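Local coordinates for protein digeranylgeranylglycerophospholipid reductase (Sulfolobus acidocaldarius, PDB 4OPC) that reduces the double bonds of the geranylgeranyl chains in archaeal membrane lipid precursors, using a bound FAD, to give saturated archaeols, at residues T86-V90 and I371-L377; Y365-I371 and V397-L401. All coordinates share one frame; numbering follows the deposited sequence.

Contact 1: residues T86-V90 and I371-L377; sequences TVWTV and IIKEEDL
W88, near the start of strand 87-97 in the eight-stranded mixed sheet, packs against the loop 371-373 and the first turn of helix 374-383, so the sheet and this helix, far apart in sequence, close on each other beside the lipid pocket. From CB outward, the tryptophan meets E374 first: CB lies 3.7 Å from E374 CG, and ring atom CG stays close to that same methylene. Farther along, CE3 meets CD2 of L377 at 3.9 Å, the methyl arriving at the ring edge in the ring plane. At the far end, CH2 touches I372 CG1 at 3.7 Å, and CZ2 comes within 3.6 Å of the I372 carbonyl O. L377 also touches the bound phosphatidylglycerol-type lipid, linking this packing to the pocket wall.

The polar tie belongs to E374. Its chain, bent at chi2 (149°), turns the carboxylate back to the strand, where T89 N donates to OE2 over 2.8 Å at 162°. With an alanine here, T89 N would probably be left without its acceptor and the side of W88 around CB and CG would lose the methylene that covers it. T89 OG1 takes a different partner, K78 on the adjoining strand 70-80. The N-H of T89 meets E374 OE2 on the anti side, 29° out of the carboxylate plane.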
loop_
_atom_site.group_PDB
_atom_site.type_symbol
_atom_site.label_atom_id
_atom_site.label_comp_id
_atom_site.label_asym_id
_atom_site.label_seq_id
_atom_site.Cartn_x
_atom_site.Cartn_y
_atom_site.Cartn_z
ATOM N N THR A 86 4.876 -8.454 -26.189
ATOM C CA THR A 86 5.987 -8.796 -25.319
ATOM C C THR A 86 5.493 -9.051 -23.899
ATOM O O THR A 86 4.836 -8.201 -23.298
ATOM C CB THR A 86 7.061 -7.686 -25.290
ATOM O OG1 THR A 86 7.457 -7.353 -26.627
ATOM C CG2 THR A 86 8.271 -8.161 -24.512
ATOM N N VAL A 87 5.816 -10.230 -23.374
ATOM C CA VAL A 87 5.472 -10.596 -22.006
ATOM C C VAL A 87 6.753 -10.846 -21.225
ATOM O O VAL A 87 7.576 -11.669 -21.620
ATOM C CB VAL A 87 4.606 -11.865 -21.961
ATOM C CG1 VAL A 87 4.327 -12.266 -20.516
ATOM C CG2 VAL A 87 3.303 -11.635 -22.697
ATOM N N TRP A 88 6.926 -10.107 -20.137
ATOM C CA TRP A 88 8.031 -10.324 -19.219
ATOM C C TRP A 88 7.571 -11.203 -18.064
ATOM O O TRP A 88 6.518 -10.961 -17.464
ATOM C CB TRP A 88 8.552 -8.991 -18.682
ATOM C CG TRP A 88 9.403 -8.208 -19.655
ATOM C CD1 TRP A 88 9.743 -8.564 -20.933
ATOM C CD2 TRP A 88 10.013 -6.933 -19.419
ATOM N NE1 TRP A 88 10.534 -7.588 -21.500
ATOM C CE2 TRP A 88 10.718 -6.581 -20.588
ATOM C CE3 TRP A 88 10.045 -6.060 -18.324
ATOM C CZ2 TRP A 88 11.429 -5.387 -20.700
ATOM C CZ3 TRP A 88 10.755 -4.877 -18.436
ATOM C CH2 TRP A 88 11.439 -4.554 -19.614
ATOM N N THR A 89 8.347 -12.226 -17.742
ATOM C CA THR A 89 8.008 -13.098 -16.631
ATOM C C THR A 89 8.928 -12.845 -15.446
ATOM O O THR A 89 10.152 -12.927 -15.578
ATOM C CB THR A 89 8.099 -14.574 -17.034
ATOM O OG1 THR A 89 7.192 -14.828 -18.111
ATOM C CG2 THR A 89 7.738 -15.470 -15.859
ATOM N N VAL A 90 8.344 -12.524 -14.296
ATOM C CA VAL A 90 9.116 -12.428 -13.067
ATOM C C VAL A 90 8.605 -13.445 -12.051
ATOM O O VAL A 90 7.420 -13.478 -11.723
ATOM C CB VAL A 90 9.138 -10.988 -12.490
ATOM C CG1 VAL A 90 9.827 -10.045 -13.465
ATOM C CG2 VAL A 90 7.736 -10.490 -12.184
ATOM N N ILE A 371 14.943 -3.179 -23.042
ATOM C CA ILE A 371 15.616 -1.997 -22.511
ATOM C C ILE A 371 16.292 -2.303 -21.169
ATOM O O ILE A 371 17.417 -1.858 -20.907
ATOM C CB ILE A 371 14.615 -0.801 -22.415
ATOM C CG1 ILE A 371 15.329 0.499 -22.053
ATOM C CG2 ILE A 371 13.451 -1.103 -21.463
ATOM C CD1 ILE A 371 14.434 1.720 -22.123
ATOM N N ILE A 372 15.608 -3.080 -20.334
ATOM C CA ILE A 372 16.198 -3.653 -19.131
ATOM C C ILE A 372 15.791 -5.115 -19.066
ATOM O O ILE A 372 14.885 -5.541 -19.785
ATOM C CB ILE A 372 15.748 -2.932 -17.837
ATOM C CG1 ILE A 372 14.246 -3.110 -17.597
ATOM C CG2 ILE A 372 16.121 -1.456 -17.878
ATOM C CD1 ILE A 372 13.782 -2.549 -16.262
ATOM N N LYS A 373 16.473 -5.888 -18.232
ATOM C CA LYS A 373 16.130 -7.291 -18.071
ATOM C C LYS A 373 14.951 -7.437 -17.110
ATOM O O LYS A 373 14.659 -6.529 -16.327
ATOM C CB LYS A 373 17.333 -8.077 -17.556
ATOM C CG LYS A 373 18.544 -8.041 -18.474
ATOM C CD LYS A 373 19.699 -8.826 -17.869
ATOM C CE LYS A 373 20.907 -8.844 -18.793
ATOM N NZ LYS A 373 22.077 -9.510 -18.156
ATOM N N GLU A 374 14.268 -8.576 -17.185
ATOM C CA GLU A 374 13.202 -8.899 -16.242
ATOM C C GLU A 374 13.722 -8.810 -14.811
ATOM O O GLU A 374 13.043 -8.283 -13.922
ATOM C CB GLU A 374 12.656 -10.301 -16.527
ATOM C CG GLU A 374 11.841 -10.389 -17.809
ATOM C CD GLU A 374 11.946 -11.742 -18.481
ATOM O OE1 GLU A 374 13.072 -12.270 -18.574
ATOM O OE2 GLU A 374 10.906 -12.279 -18.917
ATOM N N GLU A 375 14.938 -9.307 -14.600
ATOM C CA GLU A 375 15.561 -9.269 -13.284
ATOM C C GLU A 375 15.854 -7.840 -12.827
ATOM O O GLU A 375 15.843 -7.562 -11.631
ATOM C CB GLU A 375 16.836 -10.117 -13.249
ATOM C CG GLU A 375 17.751 -9.944 -14.447
ATOM C CD GLU A 375 17.579 -11.050 -15.476
ATOM O OE1 GLU A 375 18.516 -11.866 -15.627
ATOM O OE2 GLU A 375 16.511 -11.103 -16.131
ATOM N N ASP A 376 16.113 -6.942 -13.776
ATOM C CA ASP A 376 16.335 -5.534 -13.448
ATOM C C ASP A 376 15.047 -4.894 -12.948
ATOM O O ASP A 376 15.059 -4.083 -12.021
ATOM C CB ASP A 376 16.845 -4.755 -14.666
ATOM C CG ASP A 376 18.188 -5.251 -15.167
ATOM O OD1 ASP A 376 19.011 -5.726 -14.351
ATOM O OD2 ASP A 376 18.424 -5.150 -16.394
ATOM N N LEU A 377 13.931 -5.246 -13.574
ATOM C CA LEU A 377 12.646 -4.710 -13.147
ATOM C C LEU A 377 12.337 -5.162 -11.726
ATOM O O LEU A 377 11.839 -4.381 -10.908
ATOM C CB LEU A 377 11.538 -5.141 -14.110
ATOM C CG LEU A 377 10.138 -4.649 -13.737
ATOM C CD1 LEU A 377 10.079 -3.129 -13.742
ATOM C CD2 LEU A 377 9.093 -5.232 -14.679
#

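Contact 2: residues Y365-I371 and V397-L401; sequences YGMKKKI and VISGL
A Schellman motif ends helix 360-368, and this C-terminal end packs against the turn that follows helix 388-397. K370 leaves the helix with positive phi (57°), and its N bonds to M367 O while I371 N bonds back to G366 O.

Y365 carries most of the contact. With CG anti to the backbone N (chi1 -175°), its ring is sent out to the type I turn I398-L401. L401 CD1 sits over one face as a CH-pi contact, 3.7 Å from the centroid and 11° off the normal, while K369 CG covers the opposite face from within the helix's own segment. I398 CG2 comes to the ring edge, 3.9 Å from CE2, and the same methyl packs on I371 CD1 at 3.7 Å, wedged between tyrosine and isoleucine. Nearer the backbone, V397 CG1 lies against K369 CB and only 3.3 Å from K369 O.

The phenol oxygen reaches the turn through a water, 2.8 Å from Y365 OH. This water donates to V397 O at 2.6 Å and accepts from G400 N, tying the end of the tyrosine to two backbone groups of the other segment. Apolar contacts, centred on the Y365 ring, join the two segments. Cover on both faces probably limits turning of that ring, while the water lets the hydroxyl and both backbone groups find a polar partner without meeting directly.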
loop_
_atom_site.group_PDB
_atom_site.type_symbol
_atom_site.label_atom_id
_atom_site.label_comp_id
_atom_site.label_asym_id
_atom_site.label_seq_id
_atom_site.Cartn_x
_atom_site.Cartn_y
_atom_site.Cartn_z
ATOM N N TYR A 365 8.085 -0.452 -27.270
ATOM C CA TYR A 365 9.449 -0.437 -27.779
ATOM C C TYR A 365 10.440 -0.907 -26.724
ATOM O O TYR A 365 11.285 -1.762 -26.998
ATOM C CB TYR A 365 9.795 0.977 -28.225
ATOM C CG TYR A 365 11.141 1.109 -28.876
ATOM C CD1 TYR A 365 11.313 0.791 -30.214
ATOM C CD2 TYR A 365 12.239 1.567 -28.158
ATOM C CE1 TYR A 365 12.550 0.926 -30.830
ATOM C CE2 TYR A 365 13.477 1.703 -28.762
ATOM C CZ TYR A 365 13.623 1.378 -30.088
ATOM O OH TYR A 365 14.852 1.516 -30.693
ATOM N N GLY A 366 10.341 -0.340 -25.527
ATOM C CA GLY A 366 11.255 -0.665 -24.447
ATOM C C GLY A 366 11.170 -2.127 -24.043
ATOM O O GLY A 366 12.189 -2.768 -23.802
ATOM N N MET A 367 9.960 -2.671 -23.989
ATOM C CA MET A 367 9.803 -4.082 -23.646
ATOM C C MET A 367 10.298 -4.996 -24.762
ATOM O O MET A 367 11.020 -5.964 -24.505
ATOM C CB MET A 367 8.358 -4.394 -23.277
ATOM C CG MET A 367 7.952 -3.744 -21.964
ATOM S SD MET A 367 6.326 -4.225 -21.354
ATOM C CE MET A 367 6.612 -5.959 -21.001
ATOM N N LYS A 368 9.934 -4.689 -26.003
ATOM C CA LYS A 368 10.359 -5.528 -27.118
ATOM C C LYS A 368 11.876 -5.539 -27.283
ATOM O O LYS A 368 12.470 -6.585 -27.573
ATOM C CB LYS A 368 9.689 -5.097 -28.424
ATOM C CG LYS A 368 10.171 -5.886 -29.640
ATOM C CD LYS A 368 9.255 -5.700 -30.838
ATOM C CE LYS A 368 7.918 -6.400 -30.630
ATOM N NZ LYS A 368 7.046 -6.257 -31.830
ATOM N N LYS A 369 12.499 -4.377 -27.096
ATOM C CA LYS A 369 13.943 -4.250 -27.281
ATOM C C LYS A 369 14.727 -4.657 -26.039
ATOM O O LYS A 369 15.962 -4.584 -26.047
ATOM C CB LYS A 369 14.323 -2.815 -27.662
ATOM C CG LYS A 369 13.744 -2.322 -28.975
ATOM C CD LYS A 369 14.532 -2.824 -30.173
ATOM C CE LYS A 369 13.975 -2.246 -31.468
ATOM N NZ LYS A 369 14.736 -2.684 -32.669
ATOM N N LYS A 370 14.026 -5.076 -24.990
ATOM C CA LYS A 370 14.665 -5.479 -23.739
ATOM C C LYS A 370 15.534 -4.364 -23.163
ATOM O O LYS A 370 16.709 -4.577 -22.845
ATOM C CB LYS A 370 15.497 -6.752 -23.937
ATOM C CG LYS A 370 14.669 -8.013 -24.092
ATOM C CD LYS A 370 13.770 -8.215 -22.881
ATOM C CE LYS A 370 14.576 -8.323 -21.595
ATOM N NZ LYS A 370 13.708 -8.214 -20.388
ATOM N N ILE A 371 14.943 -3.179 -23.042
ATOM C CA ILE A 371 15.616 -1.997 -22.511
ATOM C C ILE A 371 16.292 -2.303 -21.169
ATOM O O ILE A 371 17.417 -1.858 -20.907
ATOM C CB ILE A 371 14.615 -0.801 -22.415
ATOM C CG1 ILE A 371 15.329 0.499 -22.053
ATOM C CG2 ILE A 371 13.451 -1.103 -21.463
ATOM C CD1 ILE A 371 14.434 1.720 -22.123
ATOM N N VAL A 397 20.650 0.529 -25.727
ATOM C CA VAL A 397 19.620 -0.275 -26.378
ATOM C C VAL A 397 18.668 0.571 -27.228
ATOM O O VAL A 397 18.274 0.167 -28.327
ATOM C CB VAL A 397 18.838 -1.115 -25.342
ATOM C CG1 VAL A 397 17.540 -1.651 -25.932
ATOM C CG2 VAL A 397 19.710 -2.253 -24.828
ATOM N N ILE A 398 18.317 1.756 -26.739
ATOM C CA ILE A 398 17.332 2.574 -27.430
ATOM C C ILE A 398 17.964 3.634 -28.321
ATOM O O ILE A 398 17.262 4.500 -28.843
ATOM C CB ILE A 398 16.355 3.253 -26.446
ATOM C CG1 ILE A 398 17.087 4.257 -25.553
ATOM C CG2 ILE A 398 15.621 2.203 -25.601
ATOM C CD1 ILE A 398 16.163 5.174 -24.783
ATOM N N SER A 399 19.278 3.545 -28.515
ATOM C CA SER A 399 20.024 4.614 -29.173
ATOM C C SER A 399 19.655 4.751 -30.647
ATOM O O SER A 399 19.990 5.748 -31.284
ATOM C CB SER A 399 21.540 4.422 -28.999
ATOM O OG SER A 399 22.005 3.248 -29.650
ATOM N N GLY A 400 18.961 3.748 -31.177
ATOM C CA GLY A 400 18.525 3.768 -32.559
ATOM C C GLY A 400 17.126 4.327 -32.747
ATOM O O GLY A 400 16.666 4.472 -33.877
ATOM N N LEU A 401 16.450 4.653 -31.651
ATOM C CA LEU A 401 15.072 5.138 -31.714
ATOM C C LEU A 401 15.016 6.500 -32.404
ATOM O O LEU A 401 15.700 7.440 -31.998
ATOM C CB LEU A 401 14.473 5.212 -30.306
ATOM C CG LEU A 401 13.019 5.657 -30.155
ATOM C CD1 LEU A 401 12.080 4.704 -30.877
ATOM C CD2 LEU A 401 12.648 5.755 -28.681
HETATM O O HOH W 1 17.601 1.217 -30.630
#

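Overall arrangement
The two contacts share I371 and sit with centres about 12 Å apart. Contact 1 is the more buried, joining the large sheet to helix 374-383 through a direct amide-to-carboxylate bond; contact 2, farther from the chain's centre and partly buried, joins helix 360-368 to the loop after helix 388-397 with a water for its polar link. Both use an aromatic side chain as the main packing surface. They also touch: K370 NZ, hydrogen-bonded to I372 O, also makes a cation-pi contact with W88, and M367 O takes a weak hydrogen bond from W88 NE1. The loop linking two consecutive helices is therefore gripped from the sheet and from the 397-401 turn.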